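Local coordinates for protein RNA polymerase II subunit B1 CTD phosphatase RTR1 (Saccharomyces cerevisiae, PDB 5C2Y) that dephosphorylates the C-terminal domain repeats of the largest RNA polymerase II subunit, regulating the polymerase as it passes between phosphorylation states during transcription, at residues 120-133 and 157-169. Residues are numbered along the deposited sequence; the frame is centred on the assembly and turned at random.
With ZN (zinc ion), chain C; SO4 (sulfate ion), chain D.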
loop_
_atom_site.group_PDB
_atom_site.type_symbol
_atom_site.label_atom_id
_atom_site.label_comp_id
_atom_site.label_asym_id
_atom_site.label_seq_id
_atom_site.Cartn_x
_atom_site.Cartn_y
_atom_site.Cartn_z
ATOM N N PHE A 120 7.255 -13.588 0.809
ATOM C CA PHE A 120 7.987 -12.378 1.144
ATOM C C PHE A 120 7.121 -11.131 0.947
ATOM O O PHE A 120 6.984 -10.306 1.865
ATOM C CB PHE A 120 9.269 -12.256 0.330
ATOM C CG PHE A 120 10.053 -11.032 0.668
ATOM C CD1 PHE A 120 10.574 -10.864 1.946
ATOM C CD2 PHE A 120 10.236 -10.019 -0.263
ATOM C CE1 PHE A 120 11.289 -9.719 2.279
ATOM C CE2 PHE A 120 10.948 -8.879 0.064
ATOM C CZ PHE A 120 11.473 -8.724 1.336
ATOM N N HIS A 121 6.499 -11.002 -0.221
ATOM C CA HIS A 121 5.621 -9.858 -0.447
ATOM C C HIS A 121 4.312 -9.900 0.358
ATOM O O HIS A 121 3.776 -8.845 0.703
ATOM C CB HIS A 121 5.342 -9.710 -1.932
ATOM C CG HIS A 121 6.411 -8.955 -2.648
ATOM N ND1 HIS A 121 6.508 -8.906 -4.026
ATOM C CD2 HIS A 121 7.446 -8.226 -2.173
ATOM C CE1 HIS A 121 7.551 -8.181 -4.360
ATOM N NE2 HIS A 121 8.144 -7.753 -3.260
ATOM N N PHE A 122 3.803 -11.094 0.675
ATOM C CA PHE A 122 2.707 -11.202 1.639
ATOM C C PHE A 122 3.069 -10.519 2.953
ATOM O O PHE A 122 2.273 -9.767 3.514
ATOM C CB PHE A 122 2.342 -12.668 1.915
ATOM C CG PHE A 122 1.599 -12.863 3.206
ATOM C CD1 PHE A 122 0.301 -12.430 3.347
ATOM C CD2 PHE A 122 2.219 -13.436 4.299
ATOM C CE1 PHE A 122 -0.380 -12.587 4.557
ATOM C CE2 PHE A 122 1.546 -13.593 5.513
ATOM C CZ PHE A 122 0.249 -13.164 5.640
ATOM N N ARG A 123 4.274 -10.799 3.445
ATOM C CA ARG A 123 4.785 -10.215 4.685
ATOM C C ARG A 123 4.967 -8.713 4.614
ATOM O O ARG A 123 4.565 -7.992 5.523
ATOM C CB ARG A 123 6.117 -10.824 5.038
ATOM C CG ARG A 123 6.111 -12.316 5.142
ATOM C CD ARG A 123 7.529 -12.761 5.390
ATOM N NE ARG A 123 7.571 -13.874 6.320
ATOM C CZ ARG A 123 8.562 -14.112 7.172
ATOM N NH1 ARG A 123 9.622 -13.312 7.210
ATOM N NH2 ARG A 123 8.488 -15.174 7.980
ATOM N N CYS A 124 5.621 -8.248 3.557
ATOM C CA CYS A 124 5.767 -6.824 3.336
ATOM C C CYS A 124 4.404 -6.121 3.321
ATOM O O CYS A 124 4.226 -5.066 3.938
ATOM C CB CYS A 124 6.521 -6.566 2.027
ATOM S SG CYS A 124 8.273 -6.957 2.120
ATOM N N SER A 125 3.437 -6.712 2.633
ATOM C CA SER A 125 2.122 -6.105 2.511
ATOM C C SER A 125 1.409 -6.046 3.847
ATOM O O SER A 125 0.690 -5.087 4.129
ATOM C CB SER A 125 1.271 -6.877 1.510
ATOM O OG SER A 125 0.012 -6.258 1.325
ATOM N N GLN A 126 1.599 -7.066 4.669
ATOM C CA GLN A 126 0.860 -7.155 5.920
ATOM C C GLN A 126 1.529 -6.333 7.022
ATOM O O GLN A 126 0.854 -5.707 7.843
ATOM C CB GLN A 126 0.710 -8.626 6.325
ATOM C CG GLN A 126 0.199 -8.858 7.725
ATOM C CD GLN A 126 -0.453 -10.215 7.886
ATOM O OE1 GLN A 126 0.141 -11.148 8.429
ATOM N NE2 GLN A 126 -1.691 -10.331 7.417
ATOM N N PHE A 127 2.860 -6.347 7.033
ATOM C CA PHE A 127 3.686 -5.505 7.891
ATOM C C PHE A 127 3.327 -4.035 7.703
ATOM O O PHE A 127 3.193 -3.270 8.663
ATOM C CB PHE A 127 5.149 -5.755 7.552
ATOM C CG PHE A 127 6.129 -5.120 8.492
ATOM C CD1 PHE A 127 6.598 -3.826 8.268
ATOM C CD2 PHE A 127 6.622 -5.831 9.581
ATOM C CE1 PHE A 127 7.523 -3.247 9.131
ATOM C CE2 PHE A 127 7.551 -5.264 10.442
ATOM C CZ PHE A 127 8.006 -3.974 10.216
ATOM N N TYR A 128 3.163 -3.643 6.444
ATOM C CA TYR A 128 2.718 -2.297 6.085
ATOM C C TYR A 128 1.322 -2.013 6.608
ATOM O O TYR A 128 1.099 -1.030 7.302
ATOM C CB TYR A 128 2.740 -2.138 4.568
ATOM C CG TYR A 128 2.326 -0.792 4.027
ATOM C CD1 TYR A 128 3.244 0.250 3.939
ATOM C CD2 TYR A 128 1.033 -0.573 3.560
ATOM C CE1 TYR A 128 2.874 1.485 3.429
ATOM C CE2 TYR A 128 0.653 0.658 3.045
ATOM C CZ TYR A 128 1.577 1.680 2.979
ATOM O OH TYR A 128 1.212 2.902 2.460
ATOM N N GLN A 129 0.386 -2.897 6.287
ATOM C CA GLN A 129 -1.025 -2.678 6.564
ATOM C C GLN A 129 -1.406 -2.467 8.036
ATOM O O GLN A 129 -2.255 -1.620 8.355
ATOM C CB GLN A 129 -1.824 -3.847 6.026
ATOM C CG GLN A 129 -3.306 -3.732 6.337
ATOM C CD GLN A 129 -4.040 -5.015 6.066
ATOM O OE1 GLN A 129 -3.525 -6.096 6.347
ATOM N NE2 GLN A 129 -5.243 -4.913 5.511
ATOM N N VAL A 130 -0.798 -3.241 8.932
ATOM C CA VAL A 130 -1.179 -3.216 10.339
ATOM C C VAL A 130 -0.685 -1.948 11.035
ATOM O O VAL A 130 -1.030 -1.678 12.185
ATOM C CB VAL A 130 -0.633 -4.453 11.076
ATOM C CG1 VAL A 130 -1.186 -5.731 10.441
ATOM C CG2 VAL A 130 0.879 -4.450 11.032
ATOM N N GLN A 131 0.126 -1.166 10.336
ATOM C CA GLN A 131 0.607 0.093 10.887
ATOM C C GLN A 131 -0.273 1.261 10.476
ATOM O O GLN A 131 -0.028 2.399 10.881
ATOM C CB GLN A 131 2.023 0.380 10.426
ATOM C CG GLN A 131 3.048 -0.628 10.830
ATOM C CD GLN A 131 4.412 -0.234 10.311
ATOM O OE1 GLN A 131 4.869 0.896 10.547
ATOM N NE2 GLN A 131 5.062 -1.142 9.569
ATOM N N LEU A 132 -1.272 0.987 9.642
ATOM C CA LEU A 132 -2.077 2.044 9.078
ATOM C C LEU A 132 -3.148 2.442 10.068
ATOM O O LEU A 132 -3.706 1.605 10.758
ATOM C CB LEU A 132 -2.701 1.600 7.760
ATOM C CG LEU A 132 -1.822 1.484 6.513
ATOM C CD1 LEU A 132 -2.608 0.831 5.389
ATOM C CD2 LEU A 132 -1.294 2.845 6.081
ATOM N N SER A 133 -3.460 3.725 10.126
ATOM C CA SER A 133 -4.447 4.191 11.068
ATOM C C SER A 133 -5.853 3.825 10.670
ATOM O O SER A 133 -6.192 3.876 9.486
ATOM C CB SER A 133 -4.369 5.690 11.199
ATOM O OG SER A 133 -5.549 6.131 11.842
ATOM N N ASP A 157 3.029 11.371 12.483
ATOM C CA ASP A 157 1.784 10.720 12.875
ATOM C C ASP A 157 1.371 9.592 11.939
ATOM O O ASP A 157 0.596 8.717 12.317
ATOM C CB ASP A 157 0.674 11.755 12.954
ATOM C CG ASP A 157 0.827 12.662 14.150
ATOM O OD1 ASP A 157 1.222 12.162 15.234
ATOM O OD2 ASP A 157 0.575 13.875 13.998
ATOM N N PHE A 158 1.883 9.620 10.715
ATOM C CA PHE A 158 1.522 8.625 9.724
ATOM C C PHE A 158 2.759 7.982 9.136
ATOM O O PHE A 158 2.727 7.435 8.038
ATOM C CB PHE A 158 0.650 9.256 8.645
ATOM C CG PHE A 158 -0.662 9.749 9.172
ATOM C CD1 PHE A 158 -1.593 8.852 9.672
ATOM C CD2 PHE A 158 -0.946 11.099 9.211
ATOM C CE1 PHE A 158 -2.797 9.293 10.185
ATOM C CE2 PHE A 158 -2.149 11.550 9.723
ATOM C CZ PHE A 158 -3.080 10.643 10.211
ATOM N N LYS A 159 3.848 8.056 9.895
ATOM C CA LYS A 159 5.043 7.264 9.633
ATOM C C LYS A 159 4.678 5.802 9.456
ATOM O O LYS A 159 3.899 5.242 10.241
ATOM C CB LYS A 159 6.055 7.408 10.776
ATOM C CG LYS A 159 7.344 6.623 10.594
ATOM C CD LYS A 159 8.441 7.136 11.522
ATOM C CE LYS A 159 9.768 6.481 11.181
ATOM N NZ LYS A 159 10.788 7.476 10.757
ATOM N N VAL A 160 5.236 5.210 8.403
ATOM C CA VAL A 160 5.123 3.791 8.140
ATOM C C VAL A 160 6.533 3.285 7.927
ATOM O O VAL A 160 7.300 3.911 7.209
ATOM C CB VAL A 160 4.244 3.490 6.903
ATOM C CG1 VAL A 160 4.147 2.018 6.676
ATOM C CG2 VAL A 160 2.847 4.037 7.095
ATOM N N THR A 161 6.886 2.186 8.585
ATOM C CA THR A 161 8.174 1.535 8.382
ATOM C C THR A 161 7.973 0.305 7.506
ATOM O O THR A 161 7.136 -0.544 7.812
ATOM C CB THR A 161 8.822 1.089 9.716
ATOM O OG1 THR A 161 9.185 2.231 10.504
ATOM C CG2 THR A 161 10.044 0.260 9.453
ATOM N N LEU A 162 8.725 0.187 6.423
ATOM C CA LEU A 162 8.549 -0.965 5.550
ATOM C C LEU A 162 9.300 -2.157 6.110
ATOM O O LEU A 162 10.312 -1.995 6.782
ATOM C CB LEU A 162 9.028 -0.666 4.125
ATOM C CG LEU A 162 8.378 0.523 3.428
ATOM C CD1 LEU A 162 8.581 0.402 1.939
ATOM C CD2 LEU A 162 6.904 0.595 3.776
ATOM N N PHE A 163 8.802 -3.356 5.826
ATOM C CA PHE A 163 9.416 -4.558 6.360
ATOM C C PHE A 163 10.841 -4.609 5.871
ATOM O O PHE A 163 11.766 -4.888 6.640
ATOM C CB PHE A 163 8.640 -5.802 5.943
ATOM C CG PHE A 163 9.200 -7.085 6.484
ATOM C CD1 PHE A 163 9.738 -7.147 7.749
ATOM C CD2 PHE A 163 9.154 -8.246 5.731
ATOM C CE1 PHE A 163 10.241 -8.343 8.238
ATOM C CE2 PHE A 163 9.650 -9.435 6.218
ATOM C CZ PHE A 163 10.189 -9.483 7.466
ATOM N N GLU A 164 11.027 -4.282 4.602
ATOM C CA GLU A 164 12.345 -4.415 4.010
ATOM C C GLU A 164 13.295 -3.328 4.516
ATOM O O GLU A 164 14.490 -3.423 4.307
ATOM C CB GLU A 164 12.254 -4.422 2.474
ATOM C CG GLU A 164 11.492 -3.272 1.855
ATOM C CD GLU A 164 9.978 -3.468 1.812
ATOM O OE1 GLU A 164 9.407 -3.484 0.696
ATOM O OE2 GLU A 164 9.360 -3.565 2.895
ATOM N N GLU A 165 12.779 -2.324 5.220
ATOM C CA GLU A 165 13.647 -1.376 5.915
ATOM C C GLU A 165 14.237 -2.020 7.157
ATOM O O GLU A 165 15.368 -1.737 7.528
ATOM C CB GLU A 165 12.897 -0.107 6.317
ATOM C CG GLU A 165 12.398 0.723 5.161
ATOM C CD GLU A 165 11.703 2.020 5.600
ATOM O OE1 GLU A 165 11.290 2.123 6.767
ATOM O OE2 GLU A 165 11.553 2.934 4.760
ATOM N N LEU A 166 13.470 -2.877 7.822
ATOM C CA LEU A 166 13.996 -3.541 9.008
ATOM C C LEU A 166 15.001 -4.632 8.629
ATOM O O LEU A 166 16.050 -4.758 9.241
ATOM C CB LEU A 166 12.867 -4.127 9.862
ATOM C CG LEU A 166 12.016 -3.134 10.668
ATOM C CD1 LEU A 166 11.201 -3.886 11.692
ATOM C CD2 LEU A 166 12.821 -2.017 11.335
ATOM N N LEU A 167 14.678 -5.425 7.619
ATOM C CA LEU A 167 15.612 -6.419 7.117
ATOM C C LEU A 167 16.984 -5.833 6.806
ATOM O O LEU A 167 18.005 -6.342 7.267
ATOM C CB LEU A 167 15.043 -7.066 5.863
ATOM C CG LEU A 167 13.758 -7.840 6.103
ATOM C CD1 LEU A 167 13.473 -8.656 4.873
ATOM C CD2 LEU A 167 13.889 -8.730 7.338
ATOM N N ARG A 168 16.991 -4.765 6.007
ATOM C CA ARG A 168 18.212 -4.023 5.676
ATOM C C ARG A 168 19.015 -3.620 6.899
ATOM O O ARG A 168 20.204 -3.909 6.988
ATOM C CB ARG A 168 17.878 -2.762 4.888
ATOM C CG ARG A 168 17.800 -3.006 3.421
ATOM C CD ARG A 168 17.866 -1.728 2.635
ATOM N NE ARG A 168 16.693 -0.913 2.867
ATOM C CZ ARG A 168 15.610 -0.959 2.107
ATOM N NH1 ARG A 168 15.563 -1.788 1.070
ATOM N NH2 ARG A 168 14.579 -0.178 2.387
ATOM N N GLU A 169 18.345 -2.947 7.833
ATOM C CA GLU A 169 18.975 -2.367 9.022
ATOM C C GLU A 169 19.788 -3.343 9.871
ATOM O O GLU A 169 20.634 -2.920 10.647
ATOM C CB GLU A 169 17.911 -1.712 9.909
ATOM C CG GLU A 169 17.487 -0.325 9.452
ATOM C CD GLU A 169 16.324 0.227 10.263
ATOM O OE1 GLU A 169 15.921 -0.445 11.243
ATOM O OE2 GLU A 169 15.826 1.331 9.928
HETATM ZN ZN ZN C . 5.144 -9.446 -5.536
HETATM S S SO4 D . 10.893 8.185 6.709
HETATM O O1 SO4 D . 12.091 7.457 6.287
HETATM O O2 SO4 D . 10.057 7.318 7.534
HETATM O O3 SO4 D . 10.169 8.619 5.514
HETATM O O4 SO4 D . 11.260 9.371 7.478
#
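Phe163 lays its CA and CB over one face of the Phe127 ring, a CH-pi contact with Phe163 CA 3.8 Å from the ring centroid, while the two phenyl planes stand 36° apart. With CG anti to the backbone N (chi1 -179°), its own ring reaches into a hole lined by Phe120, Arg123, Cys124 and Phe127, where a broad, flat knob is apt; the Cys124 sulfur makes a sulfur-aromatic contact at the edge of the Phe163 ring. Leu167 CD1 meets the edge of the Phe120 ring, 3.6 Å from Phe120 CE1. Farther along, Tyr128 CD1 lies 3.4 Å from Val160 CG1, and the tyrosine hydroxyl is hydrogen-bonded to Leu53 O in helix 50-56. Gln131 suits this extended backbone, since a primary amide can both donate and accept: OE1 takes a nearly straight bond from Thr161 N (177°), and NE2 donates to Thr161 O at 2.8 Å, on a lone pair, and also to Phe127 O. A leucine in its place would probably leave Thr161 N and O without these mates and the extended chain less firmly docked. The arrangement joins a loop and the start of helix 163-170 to the helix whose His121 binds zinc with Cys78, Cys83 and Cys117, consistent with an RTR1-type zinc finger.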